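Local atomic coordinates of WipB (Legionella pneumophila, PDB entry 5NNY), a protein that acts as a serine/threonine phosphatase that Legionella pneumophila translocates into host cells, where it targets the lysosomal nutrient-sensing machinery. Residues K191-S196 with R218-K223; I204-H209 with V234-T239; I212-I217 with K298-T303. One frame throughout, in Å; residues are numbered along the deposited sequence. Where two conformers were deposited one is given.

Interaction 1. Residues K191-S196 with R218-K223; sequences KIISYS and RGLARK
Leu220 pushes its branched tip across the gap from its helix and overlaps the side chains of two consecutive isoleucines, Ile192 and Ile193. The pairing is helix-on-sheet packing within the calcineurin-like phosphoesterase fold of the phosphatase domain: helix 214-224 lies against the irregular start of strand 190-198, an inner strand of the mixed sheet. Leu220 CD1 is the shared atom, meeting Ile192 CG2 at 4.1 Å and Ile193 CD1 at 4.3 Å. The second methyl also takes part, for Leu220 CD2 lies 4.3 Å from Ile192 CG2, so that this isoleucine methyl rests against the fork of the leucine. The side chains of Ile192 and Leu220 lie alongside each other, running opposite ways, instead of meeting end on.

In a regular strand, neighbouring side chains would point to opposite faces. Here the backbone of Ile192 adopts helical angles (phi -70°, psi -51°), which breaks the alternation and sends both isoleucines toward the same helix. Ile192 was modelled in two conformers; in the one described, the branch opposite its backbone nitrogen is CG2, because CG1 has turned in beside that nitrogen (chi1 -53°), and it is this CG2 methyl that reaches Leu220. The contact is entirely apolar and buried, with Val280 and Thr284 of helix 280-286 also packing on Leu220. The irregular backbone is held by the amide of Asn244, whose OD1 pairs with Ile192 N while its ND2 pairs with Ile193 O.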
ATOM      1  N   LYS A 191       3.430  -7.187  -1.551  1.00 21.45           N
ATOM      2  CA  LYS A 191       4.355  -7.776  -2.516  1.00 20.83           C
ATOM      3  C   LYS A 191       5.214  -6.647  -3.058  1.00 18.13           C
ATOM      4  O   LYS A 191       4.729  -5.538  -3.249  1.00 23.41           O
ATOM      5  CB  LYS A 191       3.624  -8.465  -3.678  1.00 21.12           C
ATOM      6  CG  LYS A 191       2.602  -9.499  -3.252  1.00 25.40           C
ATOM      7  CD  LYS A 191       3.063 -10.887  -3.594  1.00 36.21           C
ATOM      8  CE  LYS A 191       1.932 -11.901  -3.492  1.00 46.04           C
ATOM      9  NZ  LYS A 191       1.141 -11.961  -4.759  1.00 49.96           N
ATOM     10  N   ILE A 192       6.500  -6.930  -3.289  0.51 16.33           N
ATOM     11  CA  ILE A 192       7.352  -5.934  -3.942  0.51 21.16           C
ATOM     12  C   ILE A 192       6.942  -5.776  -5.396  0.51 21.61           C
ATOM     13  O   ILE A 192       6.752  -4.662  -5.896  0.51 19.54           O
ATOM     14  CB  ILE A 192       8.840  -6.318  -3.852  0.51 24.95           C
ATOM     15  CG1 ILE A 192       9.280  -6.606  -2.426  0.51 25.50           C
ATOM     16  CG2 ILE A 192       9.706  -5.206  -4.438  0.51 29.53           C
ATOM     17  CD1 ILE A 192      10.746  -6.987  -2.351  0.51 31.44           C
ATOM     18  N   ILE A 193       6.839  -6.897  -6.103  1.00 16.77           N
ATOM     19  CA  ILE A 193       6.388  -6.925  -7.482  1.00 19.85           C
ATOM     20  C   ILE A 193       5.439  -8.115  -7.590  1.00 23.51           C
ATOM     21  O   ILE A 193       5.429  -9.010  -6.739  1.00 23.91           O
ATOM     22  CB  ILE A 193       7.546  -7.049  -8.505  1.00 26.89           C
ATOM     23  CG1 ILE A 193       8.428  -8.253  -8.171  1.00 30.07           C
ATOM     24  CG2 ILE A 193       8.378  -5.774  -8.559  1.00 21.14           C
ATOM     25  CD1 ILE A 193       9.520  -8.512  -9.177  1.00 31.69           C
ATOM     26  N   SER A 194       4.635  -8.124  -8.652  1.00 22.57           N
ATOM     27  CA  SER A 194       3.667  -9.196  -8.865  1.00 24.10           C
ATOM     28  C   SER A 194       3.544  -9.467 -10.360  1.00 22.53           C
ATOM     29  O   SER A 194       4.227  -8.838 -11.179  1.00 17.42           O
ATOM     30  CB  SER A 194       2.316  -8.848  -8.240  1.00 24.61           C
ATOM     31  OG  SER A 194       1.477  -9.990  -8.275  1.00 26.06           O
ATOM     32  N   TYR A 195       2.662 -10.408 -10.724  1.00 19.61           N
ATOM     33  CA  TYR A 195       2.546 -10.762 -12.136  1.00 18.01           C
ATOM     34  C   TYR A 195       1.220 -11.452 -12.438  1.00 24.70           C
ATOM     35  O   TYR A 195       0.561 -12.019 -11.562  1.00 20.61           O
ATOM     36  CB  TYR A 195       3.718 -11.653 -12.585  1.00 15.72           C
ATOM     37  CG  TYR A 195       3.755 -12.979 -11.865  1.00 17.51           C
ATOM     38  CD1 TYR A 195       2.945 -14.033 -12.276  1.00 22.70           C
ATOM     39  CD2 TYR A 195       4.594 -13.173 -10.772  1.00 26.56           C
ATOM     40  CE1 TYR A 195       2.955 -15.233 -11.609  1.00 20.93           C
ATOM     41  CE2 TYR A 195       4.617 -14.366 -10.098  1.00 22.38           C
ATOM     42  CZ  TYR A 195       3.804 -15.397 -10.528  1.00 27.67           C
ATOM     43  OH  TYR A 195       3.824 -16.587  -9.847  1.00 25.88           O
ATOM     44  N   SER A 196       0.853 -11.406 -13.717  1.00 27.30           N
ATOM     45  CA  SER A 196      -0.175 -12.261 -14.292  1.00 22.21           C
ATOM     46  C   SER A 196       0.488 -13.054 -15.406  1.00 20.75           C
ATOM     47  O   SER A 196       1.144 -12.473 -16.274  1.00 26.10           O
ATOM     48  CB  SER A 196      -1.349 -11.447 -14.840  1.00 29.57           C
ATOM     49  OG  SER A 196      -2.277 -12.306 -15.485  1.00 34.85           O
ATOM     50  N   ARG A 218      16.309  -8.722 -11.403  1.00 20.47           N
ATOM     51  CA  ARG A 218      17.585  -9.394 -11.181  1.00 20.44           C
ATOM     52  C   ARG A 218      18.271  -8.865  -9.929  1.00 22.54           C
ATOM     53  O   ARG A 218      18.844  -9.635  -9.150  1.00 22.73           O
ATOM     54  CB  ARG A 218      18.480  -9.225 -12.415  1.00 25.35           C
ATOM     55  CG  ARG A 218      19.823  -9.948 -12.325  1.00 35.02           C
ATOM     56  CD  ARG A 218      20.733  -9.595 -13.502  1.00 36.87           C
ATOM     57  NE  ARG A 218      20.195 -10.095 -14.764  1.00 36.41           N
ATOM     58  CZ  ARG A 218      20.470 -11.300 -15.255  1.00 43.85           C
ATOM     59  NH1 ARG A 218      21.282 -12.112 -14.588  1.00 45.35           N
ATOM     60  NH2 ARG A 218      19.938 -11.692 -16.404  1.00 44.33           N
ATOM     61  N   GLY A 219      18.231  -7.548  -9.721  1.00 22.46           N
ATOM     62  CA  GLY A 219      18.813  -6.988  -8.515  1.00 19.70           C
ATOM     63  C   GLY A 219      18.104  -7.455  -7.257  1.00 21.21           C
ATOM     64  O   GLY A 219      18.743  -7.700  -6.231  1.00 22.58           O
ATOM     65  N   LEU A 220      16.774  -7.576  -7.320  1.00 19.51           N
ATOM     66  CA  LEU A 220      16.007  -8.040  -6.169  1.00 19.04           C
ATOM     67  C   LEU A 220      16.343  -9.489  -5.840  1.00 23.36           C
ATOM     68  O   LEU A 220      16.528  -9.847  -4.675  1.00 21.78           O
ATOM     69  CB  LEU A 220      14.502  -7.878  -6.428  1.00 17.09           C
ATOM     70  CG  LEU A 220      13.966  -6.437  -6.496  1.00 17.65           C
ATOM     71  CD1 LEU A 220      12.609  -6.350  -7.164  1.00 16.62           C
ATOM     72  CD2 LEU A 220      13.872  -5.852  -5.070  1.00 18.92           C
ATOM     73  N   ALA A 221      16.417 -10.345  -6.857  1.00 24.91           N
ATOM     74  CA  ALA A 221      16.806 -11.728  -6.596  1.00 23.15           C
ATOM     75  C   ALA A 221      18.164 -11.790  -5.901  1.00 25.47           C
ATOM     76  O   ALA A 221      18.349 -12.559  -4.950  1.00 27.21           O
ATOM     77  CB  ALA A 221      16.825 -12.524  -7.898  1.00 23.55           C
ATOM     78  N   ARG A 222      19.116 -10.963  -6.346  1.00 22.60           N
ATOM     79  CA  ARG A 222      20.423 -10.900  -5.695  1.00 24.38           C
ATOM     80  C   ARG A 222      20.312 -10.397  -4.257  1.00 28.18           C
ATOM     81  O   ARG A 222      20.924 -10.963  -3.346  1.00 27.32           O
ATOM     82  CB  ARG A 222      21.366 -10.003  -6.501  1.00 29.69           C
ATOM     83  CG  ARG A 222      22.715  -9.799  -5.830  1.00 36.18           C
ATOM     84  CD  ARG A 222      23.691  -8.996  -6.682  1.00 43.40           C
ATOM     85  NE  ARG A 222      24.455  -9.839  -7.597  1.00 54.38           N
ATOM     86  CZ  ARG A 222      24.467  -9.687  -8.915  1.00 58.62           C
ATOM     87  NH1 ARG A 222      25.196 -10.500  -9.667  1.00 57.90           N
ATOM     88  NH2 ARG A 222      23.761  -8.713  -9.477  1.00 60.01           N
ATOM     89  N   LYS A 223      19.540  -9.330  -4.040  1.00 24.32           N
ATOM     90  CA  LYS A 223      19.380  -8.771  -2.695  1.00 25.79           C
ATOM     91  C   LYS A 223      18.813  -9.799  -1.722  1.00 29.44           C
ATOM     92  O   LYS A 223      19.267  -9.891  -0.576  1.00 31.52           O
ATOM     93  CB  LYS A 223      18.484  -7.535  -2.757  1.00 29.59           C
ATOM     94  CG  LYS A 223      18.068  -6.959  -1.403  1.00 29.38           C
ATOM     95  CD  LYS A 223      19.056  -5.941  -0.922  1.00 36.40           C
ATOM     96  CE  LYS A 223      18.481  -5.059   0.178  1.00 32.07           C
ATOM     97  NZ  LYS A 223      19.529  -4.111   0.650  1.00 29.05           N
TER

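Interaction 2. Residues I204-H209 with V234-T239; sequences IKVFSH and VDLAKT
Leu236 drops one methyl, CD2, into a shallow three-sided hollow on the strand, walled by methyl groups of Ile204 and Val206. Ile204 CG2 forms one side, 4.1 Å from Leu236 CD2; Ile204 CD1 forms the second, at 4.3 Å from the same atom. The third is looser, Val206 CG2 standing 4.4 Å from Leu236 CD2. Residues two apart on a strand face the same way, which is why Ile204 and Val206 can build one socket between them. The side chains of Ile204 and Leu236 cross at about a right angle, so the leucine methyl presses into the bend of the isoleucine rather than lying along it.

The fit is reciprocal. With its CG1 branch swung opposite the backbone nitrogen (chi1 -171°), Ile204 extends CD1 onto the helix surface, where the low profile of Ala237 receives it. The methyl touches Ala237 CB at 4.1 Å and comes within 4.0 Å of Ala237 N, thus packing against main chain as well as side chain. This is the layered helix-on-sheet arrangement of calcineurin-like phosphoesterases: helix 233-253 runs nearly along strand 203-208, their local axes 9.5 Å apart and inclined by 26°. Just beyond the strand, His209 follows in a Ser-His-Ala-Gly sequence and lies beside Asp10 and Asp96, a placement consistent with the histidine that binds metal in related phosphatases.

Around the socket, Tyr195 of the adjoining strand packs on both Ile204 and Ala237, while Ile240, one helical turn past Leu236, covers Val206. The same CD2 methyl of Leu236 is also met by Leu214, Phe300 and Ile302.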
ATOM      1  N   ILE A 204       4.093 -12.779 -19.871  1.00 17.84           N
ATOM      2  CA  ILE A 204       3.906 -12.397 -18.473  1.00 15.79           C
ATOM      3  C   ILE A 204       3.699 -10.889 -18.387  1.00 22.79           C
ATOM      4  O   ILE A 204       4.316 -10.118 -19.132  1.00 24.94           O
ATOM      5  CB  ILE A 204       5.085 -12.877 -17.606  1.00 15.51           C
ATOM      6  CG1 ILE A 204       4.795 -12.666 -16.113  1.00 20.41           C
ATOM      7  CG2 ILE A 204       6.405 -12.199 -18.042  1.00 20.13           C
ATOM      8  CD1 ILE A 204       5.920 -13.152 -15.217  1.00 20.63           C
ATOM      9  N   LYS A 205       2.764 -10.477 -17.528  1.00 18.59           N
ATOM     10  CA  LYS A 205       2.557  -9.078 -17.187  1.00 18.63           C
ATOM     11  C   LYS A 205       3.107  -8.888 -15.779  1.00 19.64           C
ATOM     12  O   LYS A 205       2.665  -9.576 -14.856  1.00 26.15           O
ATOM     13  CB  LYS A 205       1.079  -8.692 -17.217  1.00 21.24           C
ATOM     14  CG  LYS A 205       0.365  -8.937 -18.529  1.00 30.15           C
ATOM     15  CD  LYS A 205      -1.069  -8.414 -18.462  1.00 40.51           C
ATOM     16  CE  LYS A 205      -1.984  -9.214 -19.385  1.00 48.45           C
ATOM     17  NZ  LYS A 205      -3.305  -8.543 -19.584  1.00 50.89           N
ATOM     18  N   VAL A 206       4.061  -7.975 -15.616  1.00 24.61           N
ATOM     19  CA  VAL A 206       4.684  -7.700 -14.318  1.00 18.09           C
ATOM     20  C   VAL A 206       4.098  -6.403 -13.774  1.00 23.05           C
ATOM     21  O   VAL A 206       4.045  -5.395 -14.489  1.00 16.65           O
ATOM     22  CB  VAL A 206       6.219  -7.625 -14.426  1.00 19.92           C
ATOM     23  CG1 VAL A 206       6.838  -7.038 -13.152  1.00 20.43           C
ATOM     24  CG2 VAL A 206       6.783  -9.027 -14.678  1.00 19.67           C
ATOM     25  N   PHE A 207       3.645  -6.436 -12.519  1.00 18.30           N
ATOM     26  CA  PHE A 207       3.049  -5.288 -11.842  1.00 15.79           C
ATOM     27  C   PHE A 207       4.000  -4.766 -10.779  1.00 15.96           C
ATOM     28  O   PHE A 207       4.623  -5.539 -10.050  1.00 19.94           O
ATOM     29  CB  PHE A 207       1.706  -5.635 -11.180  1.00 17.04           C
ATOM     30  CG  PHE A 207       0.626  -6.062 -12.157  1.00 22.32           C
ATOM     31  CD1 PHE A 207       0.498  -7.385 -12.531  1.00 26.23           C
ATOM     32  CD2 PHE A 207      -0.260  -5.134 -12.676  1.00 23.71           C
ATOM     33  CE1 PHE A 207      -0.498  -7.781 -13.420  1.00 23.55           C
ATOM     34  CE2 PHE A 207      -1.259  -5.517 -13.563  1.00 28.80           C
ATOM     35  CZ  PHE A 207      -1.377  -6.840 -13.937  1.00 26.09           C
ATOM     36  N   SER A 208       4.100  -3.448 -10.701  1.00 16.72           N
ATOM     37  CA  SER A 208       4.925  -2.809  -9.691  1.00 15.53           C
ATOM     38  C   SER A 208       4.325  -1.437  -9.460  1.00 18.42           C
ATOM     39  O   SER A 208       3.535  -0.954 -10.268  1.00 19.73           O
ATOM     40  CB  SER A 208       6.392  -2.708 -10.124  1.00 16.17           C
ATOM     41  OG  SER A 208       6.521  -1.935 -11.312  1.00 21.35           O
ATOM     42  N   HIS A 209       4.676  -0.831  -8.322  1.00 19.29           N
ATOM     43  CA  HIS A 209       4.173   0.510  -8.057  1.00 15.30           C
ATOM     44  C   HIS A 209       4.731   1.531  -9.053  1.00 18.21           C
ATOM     45  O   HIS A 209       4.005   2.427  -9.512  1.00 20.40           O
ATOM     46  CB  HIS A 209       4.512   0.924  -6.619  1.00 15.27           C
ATOM     47  CG  HIS A 209       4.297   2.381  -6.366  1.00 17.39           C
ATOM     48  ND1 HIS A 209       3.042   2.951  -6.333  1.00 19.10           N
ATOM     49  CD2 HIS A 209       5.173   3.389  -6.172  1.00 18.11           C
ATOM     50  CE1 HIS A 209       3.154   4.248  -6.102  1.00 18.47           C
ATOM     51  NE2 HIS A 209       4.436   4.537  -5.999  1.00 20.49           N
ATOM     52  N   VAL A 234       7.300 -18.454 -17.450  1.00 22.13           N
ATOM     53  CA  VAL A 234       7.093 -19.293 -16.274  1.00 23.99           C
ATOM     54  C   VAL A 234       8.292 -19.204 -15.336  1.00 22.07           C
ATOM     55  O   VAL A 234       8.134 -19.133 -14.112  1.00 24.44           O
ATOM     56  CB  VAL A 234       6.809 -20.751 -16.697  1.00 24.99           C
ATOM     57  CG1 VAL A 234       7.130 -21.707 -15.571  1.00 30.06           C
ATOM     58  CG2 VAL A 234       5.342 -20.911 -17.110  1.00 29.45           C
ATOM     59  N   ASP A 235       9.506 -19.209 -15.889  1.00 21.72           N
ATOM     60  CA  ASP A 235      10.690 -19.140 -15.035  1.00 27.29           C
ATOM     61  C   ASP A 235      10.784 -17.795 -14.322  1.00 29.72           C
ATOM     62  O   ASP A 235      11.173 -17.727 -13.150  1.00 23.42           O
ATOM     63  CB  ASP A 235      11.958 -19.395 -15.851  1.00 36.54           C
ATOM     64  CG  ASP A 235      12.573 -20.747 -15.554  1.00 49.62           C
ATOM     65  OD1 ASP A 235      11.910 -21.553 -14.859  1.00 52.96           O
ATOM     66  OD2 ASP A 235      13.713 -21.006 -16.002  1.00 61.26           O
ATOM     67  N   LEU A 236      10.452 -16.710 -15.018  1.00 28.80           N
ATOM     68  CA  LEU A 236      10.485 -15.399 -14.384  1.00 20.26           C
ATOM     69  C   LEU A 236       9.467 -15.317 -13.260  1.00 23.01           C
ATOM     70  O   LEU A 236       9.744 -14.759 -12.190  1.00 21.80           O
ATOM     71  CB  LEU A 236      10.222 -14.309 -15.423  1.00 21.14           C
ATOM     72  CG  LEU A 236      10.475 -12.876 -14.938  1.00 24.45           C
ATOM     73  CD1 LEU A 236      11.952 -12.637 -14.638  1.00 22.62           C
ATOM     74  CD2 LEU A 236       9.943 -11.847 -15.932  1.00 24.06           C
ATOM     75  N   ALA A 237       8.282 -15.883 -13.486  1.00 23.56           N
ATOM     76  CA  ALA A 237       7.268 -15.944 -12.444  1.00 21.64           C
ATOM     77  C   ALA A 237       7.778 -16.719 -11.240  1.00 20.64           C
ATOM     78  O   ALA A 237       7.523 -16.343 -10.091  1.00 21.88           O
ATOM     79  CB  ALA A 237       5.999 -16.588 -13.002  1.00 18.74           C
ATOM     80  N   LYS A 238       8.514 -17.805 -11.480  1.00 20.79           N
ATOM     81  CA  LYS A 238       9.083 -18.558 -10.369  1.00 23.34           C
ATOM     82  C   LYS A 238      10.094 -17.713  -9.603  1.00 30.05           C
ATOM     83  O   LYS A 238      10.150 -17.757  -8.367  1.00 27.08           O
ATOM     84  CB  LYS A 238       9.732 -19.840 -10.888  1.00 29.68           C
ATOM     85  CG  LYS A 238      10.847 -20.367 -10.017  1.00 39.73           C
ATOM     86  N   THR A 239      10.883 -16.919 -10.321  1.00 20.79           N
ATOM     87  CA  THR A 239      11.831 -16.020  -9.667  1.00 17.30           C
ATOM     88  C   THR A 239      11.099 -14.975  -8.831  1.00 19.39           C
ATOM     89  O   THR A 239      11.544 -14.624  -7.732  1.00 21.15           O
ATOM     90  CB  THR A 239      12.707 -15.346 -10.724  1.00 20.95           C
ATOM     91  OG1 THR A 239      13.387 -16.351 -11.480  1.00 24.30           O
ATOM     92  CG2 THR A 239      13.743 -14.389 -10.074  1.00 20.05           C
TER

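Interaction 3. Residues I212-I217 with K298-T303; sequences IGLNHI and KKFKIT
Leu214 CD2 rests in the notch formed by two side chains at and just before the start of the edge strand, 3.9 Å from Ile302 CD1 and 4.2 Å from Phe300 CZ. The methyl approaches the phenyl ring at its edge, near the ring plane, whereas Leu214 and Ile302 overlap flank to flank, each extending past the tip of the other. Phe300 points its CB along the contact rather than into it; with the ring carbon CG lodged between backbone nitrogen and carbonyl (chi1 53°), the far edge of the ring swings toward the helix.

The contact thus joins the first turn of helix 214-224 to strand 301-306, one of the two outermost strands of the phosphoesterase sheet. Gly213 is the N-cap, and its N-H is accepted by the side chain of His216, three residues on; the bond to ND1 (3.1 Å, 157° at the hydrogen) comes in from 28° out of the imidazole plane. Ile212 CG2 lies over one face of that imidazole, and His216 NE2 pairs with Arg288 O. Beside it, the Asn215 amide is held by Tyr290 O and Ile294 N.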
ATOM      1  N   ILE A 212       9.912  -0.160 -13.589  1.00 20.42           N
ATOM      2  CA  ILE A 212      11.103  -0.980 -13.424  1.00 15.23           C
ATOM      3  C   ILE A 212      11.340  -1.764 -14.707  1.00 19.88           C
ATOM      4  O   ILE A 212      10.550  -1.710 -15.656  1.00 20.96           O
ATOM      5  CB  ILE A 212      10.976  -1.954 -12.248  1.00 13.85           C
ATOM      6  CG1 ILE A 212       9.797  -2.901 -12.521  1.00 16.60           C
ATOM      7  CG2 ILE A 212      10.797  -1.178 -10.922  1.00 17.30           C
ATOM      8  CD1 ILE A 212       9.771  -4.139 -11.640  1.00 18.79           C
ATOM      9  N   GLY A 213      12.424  -2.534 -14.707  1.00 21.63           N
ATOM     10  CA  GLY A 213      12.708  -3.428 -15.810  1.00 20.76           C
ATOM     11  C   GLY A 213      13.140  -4.771 -15.275  1.00 19.56           C
ATOM     12  O   GLY A 213      13.127  -4.988 -14.057  1.00 18.69           O
ATOM     13  N   LEU A 214      13.534  -5.681 -16.174  1.00 21.40           N
ATOM     14  CA  LEU A 214      14.127  -6.945 -15.742  1.00 22.89           C
ATOM     15  C   LEU A 214      15.380  -6.738 -14.897  1.00 21.38           C
ATOM     16  O   LEU A 214      15.718  -7.599 -14.076  1.00 20.93           O
ATOM     17  CB  LEU A 214      14.459  -7.814 -16.961  1.00 19.87           C
ATOM     18  CG  LEU A 214      13.294  -8.252 -17.842  1.00 21.34           C
ATOM     19  CD1 LEU A 214      13.814  -8.961 -19.110  1.00 19.16           C
ATOM     20  CD2 LEU A 214      12.365  -9.172 -17.076  1.00 25.90           C
ATOM     21  N   ASN A 215      16.090  -5.620 -15.088  1.00 18.53           N
ATOM     22  CA  ASN A 215      17.297  -5.381 -14.308  1.00 23.88           C
ATOM     23  C   ASN A 215      16.965  -5.230 -12.825  1.00 20.53           C
ATOM     24  O   ASN A 215      17.728  -5.681 -11.968  1.00 20.10           O
ATOM     25  CB  ASN A 215      18.031  -4.141 -14.825  1.00 21.50           C
ATOM     26  CG  ASN A 215      17.104  -2.959 -15.054  1.00 20.97           C
ATOM     27  OD1 ASN A 215      16.084  -3.077 -15.735  1.00 21.18           O
ATOM     28  ND2 ASN A 215      17.452  -1.802 -14.469  1.00 21.79           N
ATOM     29  N   HIS A 216      15.833  -4.593 -12.509  1.00 17.34           N
ATOM     30  CA  HIS A 216      15.417  -4.477 -11.108  1.00 15.66           C
ATOM     31  C   HIS A 216      15.108  -5.843 -10.510  1.00 15.79           C
ATOM     32  O   HIS A 216      15.451  -6.120  -9.355  1.00 18.42           O
ATOM     33  CB  HIS A 216      14.182  -3.575 -10.980  1.00 15.95           C
ATOM     34  CG  HIS A 216      14.441  -2.137 -11.280  1.00 18.69           C
ATOM     35  ND1 HIS A 216      14.383  -1.616 -12.554  1.00 20.49           N
ATOM     36  CD2 HIS A 216      14.768  -1.104 -10.465  1.00 22.74           C
ATOM     37  CE1 HIS A 216      14.656  -0.323 -12.513  1.00 25.55           C
ATOM     38  NE2 HIS A 216      14.890   0.013 -11.255  1.00 21.61           N
ATOM     39  N   ILE A 217      14.422  -6.697 -11.267  1.00 14.78           N
ATOM     40  CA  ILE A 217      14.068  -8.020 -10.759  1.00 14.77           C
ATOM     41  C   ILE A 217      15.327  -8.839 -10.511  1.00 16.70           C
ATOM     42  O   ILE A 217      15.443  -9.546  -9.502  1.00 21.36           O
ATOM     43  CB  ILE A 217      13.097  -8.710 -11.742  1.00 15.97           C
ATOM     44  CG1 ILE A 217      11.881  -7.820 -11.946  1.00 19.18           C
ATOM     45  CG2 ILE A 217      12.698 -10.106 -11.252  1.00 16.91           C
ATOM     46  CD1 ILE A 217      10.937  -8.312 -13.036  1.00 20.98           C
ATOM     47  N   LYS A 298      14.520 -11.965 -25.219  1.00 25.60           N
ATOM     48  CA  LYS A 298      14.239 -12.801 -26.378  1.00 25.11           C
ATOM     49  C   LYS A 298      13.541 -14.091 -25.992  1.00 23.98           C
ATOM     50  O   LYS A 298      12.956 -14.748 -26.863  1.00 25.38           O
ATOM     51  CB  LYS A 298      15.525 -13.093 -27.155  1.00 36.16           C
ATOM     52  CG  LYS A 298      16.501 -14.041 -26.502  1.00 36.67           C
ATOM     53  CD  LYS A 298      17.772 -14.122 -27.342  1.00 42.47           C
ATOM     54  CE  LYS A 298      18.771 -15.099 -26.764  1.00 49.21           C
ATOM     55  NZ  LYS A 298      19.169 -14.708 -25.381  1.00 55.84           N
ATOM     56  N   LYS A 299      13.512 -14.422 -24.698  1.00 29.39           N
ATOM     57  CA  LYS A 299      13.019 -15.720 -24.266  1.00 30.11           C
ATOM     58  C   LYS A 299      11.543 -15.726 -23.884  1.00 26.69           C
ATOM     59  O   LYS A 299      11.009 -16.797 -23.601  1.00 23.79           O
ATOM     60  CB  LYS A 299      13.862 -16.219 -23.090  1.00 37.15           C
ATOM     61  CG  LYS A 299      15.342 -15.885 -23.260  1.00 38.92           C
ATOM     62  CD  LYS A 299      16.184 -16.395 -22.104  1.00 51.89           C
ATOM     63  CE  LYS A 299      17.561 -15.732 -22.096  1.00 51.60           C
ATOM     64  NZ  LYS A 299      18.440 -16.284 -21.028  1.00 56.07           N
ATOM     65  N   PHE A 300      10.873 -14.580 -23.879  1.00 22.53           N
ATOM     66  CA  PHE A 300       9.444 -14.520 -23.585  1.00 19.60           C
ATOM     67  C   PHE A 300       8.961 -13.109 -23.894  1.00 19.60           C
ATOM     68  O   PHE A 300       9.760 -12.191 -24.104  1.00 22.61           O
ATOM     69  CB  PHE A 300       9.147 -14.885 -22.125  1.00 20.90           C
ATOM     70  CG  PHE A 300       9.945 -14.079 -21.136  1.00 21.79           C
ATOM     71  CD1 PHE A 300       9.469 -12.861 -20.676  1.00 23.95           C
ATOM     72  CD2 PHE A 300      11.190 -14.514 -20.705  1.00 19.42           C
ATOM     73  CE1 PHE A 300      10.220 -12.096 -19.815  1.00 24.88           C
ATOM     74  CE2 PHE A 300      11.939 -13.762 -19.823  1.00 23.29           C
ATOM     75  CZ  PHE A 300      11.452 -12.546 -19.376  1.00 29.98           C
ATOM     76  N   LYS A 301       7.641 -12.952 -23.922  1.00 20.44           N
ATOM     77  CA  LYS A 301       6.997 -11.650 -24.035  1.00 21.85           C
ATOM     78  C   LYS A 301       6.675 -11.128 -22.642  1.00 20.92           C
ATOM     79  O   LYS A 301       6.254 -11.894 -21.776  1.00 21.56           O
ATOM     80  CB  LYS A 301       5.708 -11.739 -24.851  1.00 27.61           C
ATOM     81  CG  LYS A 301       5.950 -12.124 -26.299  1.00 31.31           C
ATOM     82  CD  LYS A 301       4.669 -12.435 -27.034  1.00 38.03           C
ATOM     83  CE  LYS A 301       5.004 -12.892 -28.446  1.00 40.33           C
ATOM     84  NZ  LYS A 301       3.846 -13.479 -29.170  1.00 46.98           N
ATOM     85  N   ILE A 302       6.865  -9.829 -22.435  1.00 18.12           N
ATOM     86  CA  ILE A 302       6.586  -9.215 -21.138  1.00 16.61           C
ATOM     87  C   ILE A 302       5.964  -7.845 -21.374  1.00 23.08           C
ATOM     88  O   ILE A 302       6.364  -7.115 -22.289  1.00 27.12           O
ATOM     89  CB  ILE A 302       7.861  -9.124 -20.266  1.00 20.64           C
ATOM     90  CG1 ILE A 302       7.573  -8.485 -18.894  1.00 20.74           C
ATOM     91  CG2 ILE A 302       8.954  -8.360 -20.975  1.00 21.72           C
ATOM     92  CD1 ILE A 302       8.615  -8.820 -17.874  1.00 22.34           C
ATOM     93  N   THR A 303       4.955  -7.513 -20.568  1.00 18.35           N
ATOM     94  CA  THR A 303       4.467  -6.143 -20.471  1.00 17.85           C
ATOM     95  C   THR A 303       4.618  -5.708 -19.021  1.00 17.13           C
ATOM     96  O   THR A 303       4.388  -6.500 -18.110  1.00 24.87           O
ATOM     97  CB  THR A 303       3.001  -6.028 -20.919  1.00 33.92           C
ATOM     98  OG1 THR A 303       2.199  -6.913 -20.136  1.00 44.81           O
ATOM     99  CG2 THR A 303       2.833  -6.418 -22.379  1.00 29.52           C
TER

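The three contacts lie along one side of the mixed sheet and share its helical cover. Interactions 1 and 3 use successive turns of helix 214-224, and their centres are 11 Å apart; Ile193 CD1 bridges them by touching Ile217 CG1 at 3.7 Å. Interaction 2 sits 8 Å from each of the others, centre to centre. Its strand is joined to 191-196 through Ser194 O and Phe207 N (2.8 Å) and to 298-303 through Val206 N and Thr303 O (2.9 Å), both probable hydrogen bonds. Through Leu236, the apolar packing of interaction 2 runs on into interaction 3. The route toward the likely active site is strand 203-208, which leads into His209 beside Asp10 and Asp96.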